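Local coordinates for protein putative hydrolase (Acinetobacter sp. NBRC 100985, PDB 4XUK) that probably hydrolyses organophosphate triesters and lactones, using a pair of zinc ions held in a metallo-beta-lactamase fold, at residues L206-G210 with E211-F215. The protein carries 2 engineered substitutions. Sequence-based numbering, arbitrary orientation.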
loop_
_atom_site.group_PDB
_atom_site.type_symbol
_atom_site.label_atom_id
_atom_site.label_comp_id
_atom_site.label_asym_id
_atom_site.label_seq_id
_atom_site.Cartn_x
_atom_site.Cartn_y
_atom_site.Cartn_z
ATOM N N LEU A 206 0.717 20.971 -7.353
ATOM C CA LEU A 206 0.028 21.668 -6.272
ATOM C C LEU A 206 1.055 21.953 -5.192
ATOM O O LEU A 206 1.586 21.028 -4.581
ATOM C CB LEU A 206 -1.059 20.768 -5.669
ATOM C CG LEU A 206 -2.340 21.335 -5.025
ATOM C CD1 LEU A 206 -2.668 20.650 -3.704
ATOM C CD2 LEU A 206 -2.320 22.841 -4.866
ATOM N N LYS A 207 1.353 23.223 -4.956
ATOM C CA LYS A 207 2.236 23.569 -3.842
ATOM C C LYS A 207 1.429 23.976 -2.615
ATOM O O LYS A 207 0.635 24.916 -2.654
ATOM C CB LYS A 207 3.233 24.661 -4.243
ATOM C CG LYS A 207 4.081 24.280 -5.454
ATOM C CD LYS A 207 5.155 25.320 -5.766
ATOM C CE LYS A 207 5.650 25.192 -7.208
ATOM N NZ LYS A 207 4.663 25.730 -8.199
ATOM N N THR A 208 1.619 23.238 -1.527
ATOM C CA THR A 208 0.981 23.570 -0.268
ATOM C C THR A 208 2.066 23.974 0.720
ATOM O O THR A 208 3.254 23.983 0.384
ATOM C CB THR A 208 0.216 22.366 0.292
ATOM O OG1 THR A 208 1.149 21.385 0.763
ATOM C CG2 THR A 208 -0.651 21.736 -0.796
ATOM N N LYS A 209 1.657 24.324 1.932
ATOM C CA LYS A 209 2.607 24.665 2.982
ATOM C C LYS A 209 3.519 23.486 3.303
ATOM O O LYS A 209 3.069 22.458 3.811
ATOM C CB LYS A 209 1.860 25.109 4.239
ATOM C CG LYS A 209 0.662 24.232 4.583
ATOM C CD LYS A 209 -0.647 24.873 4.148
ATOM C CE LYS A 209 -1.078 25.975 5.112
ATOM N NZ LYS A 209 -2.158 26.821 4.533
ATOM N N GLY A 210 4.801 23.628 2.981
ATOM C CA GLY A 210 5.782 22.600 3.295
ATOM C C GLY A 210 5.742 21.317 2.469
ATOM O O GLY A 210 6.432 20.349 2.801
ATOM N N GLU A 211 4.954 21.296 1.394
ATOM C CA GLU A 211 4.856 20.087 0.567
ATOM C C GLU A 211 4.410 20.404 -0.855
ATOM O O GLU A 211 3.446 21.145 -1.063
ATOM C CB GLU A 211 3.894 19.078 1.207
ATOM C CG GLU A 211 3.728 17.786 0.425
ATOM C CD GLU A 211 2.933 16.751 1.199
ATOM O OE1 GLU A 211 2.620 16.993 2.380
ATOM O OE2 GLU A 211 2.615 15.690 0.632
ATOM N N SER A 212 5.132 19.862 -1.832
ATOM C CA SER A 212 4.705 19.930 -3.220
ATOM C C SER A 212 4.208 18.556 -3.647
ATOM O O SER A 212 4.867 17.542 -3.385
ATOM C CB SER A 212 5.856 20.375 -4.131
ATOM O OG SER A 212 6.185 21.737 -3.926
ATOM N N ILE A 213 3.050 18.532 -4.301
ATOM C CA ILE A 213 2.479 17.294 -4.822
ATOM C C ILE A 213 2.393 17.394 -6.330
ATOM O O ILE A 213 1.821 18.356 -6.856
ATOM C CB ILE A 213 1.068 17.055 -4.268
ATOM C CG1 ILE A 213 1.098 17.023 -2.742
ATOM C CG2 ILE A 213 0.488 15.761 -4.823
ATOM C CD1 ILE A 213 0.200 18.059 -2.102
ATOM N N VAL A 214 2.984 16.430 -7.039
ATOM C CA VAL A 214 2.850 16.421 -8.491
ATOM C C VAL A 214 1.924 15.297 -8.937
ATOM O O VAL A 214 2.142 14.129 -8.616
ATOM C CB VAL A 214 4.210 16.319 -9.221
ATOM C CG1 VAL A 214 4.004 16.465 -10.725
ATOM C CG2 VAL A 214 5.173 17.405 -8.708
ATOM N N PHE A 215 0.872 15.660 -9.658
ATOM C CA PHE A 215 -0.014 14.663 -10.213
ATOM C C PHE A 215 0.530 14.399 -11.605
ATOM O O PHE A 215 0.298 15.183 -12.528
ATOM C CB PHE A 215 -1.448 15.197 -10.229
ATOM C CG PHE A 215 -1.981 15.514 -8.850
ATOM C CD1 PHE A 215 -1.627 16.694 -8.199
ATOM C CD2 PHE A 215 -2.802 14.615 -8.190
ATOM C CE1 PHE A 215 -2.091 16.969 -6.922
ATOM C CE2 PHE A 215 -3.271 14.889 -6.905
ATOM C CZ PHE A 215 -2.918 16.067 -6.280
#
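Thr208 and Glu211 close a tight beta hairpin of the metallo-beta-lactamase fold, with Lys209 and Gly210 at the corners of a type II turn. Glu211 O takes two bonds from Thr208. Thr208 N lies 2.8 Å from Glu211 O, nearly in line with the carbonyl. The hydroxyl Thr208 OG1, 2.9 Å from Glu211 O, comes in at an angle and is tilted 25° from the carbonyl plane. A chi1 of 72° puts OG1 between the backbone N and the carbonyl carbon of Thr208, where it faces Glu211 O. The return bond, from Glu211 N to Thr208 O, is weak at 3.3 Å. Gly210, third in the turn, has the positive phi of 73° usual at that position in a type II turn. Further along, Leu206 and Ile213 exchange two nearly straight backbone bonds. Their side chains lie side by side on the face that also carries Thr208 and Glu211. Thr208 CG2 meets Ile213 CD1 at 4.0 Å. At the buried end, Leu206 CB sits at the edge of the Phe215 ring, near its plane, 4.1 Å from Phe215 CE1. On the other face, Lys207 CG lies 3.6 Å from Ser212 OG, a van der Waals contact. Strand 14-26 covers the Leu206 and Ile213 face through Val14 and Ile16. Lys209 NZ forms a salt bridge with Asp13. The extended Glu211 side chain leaves the hairpin, and its OE2 is hydrogen-bonded to the hydroxyls of Tyr9 and Thr260.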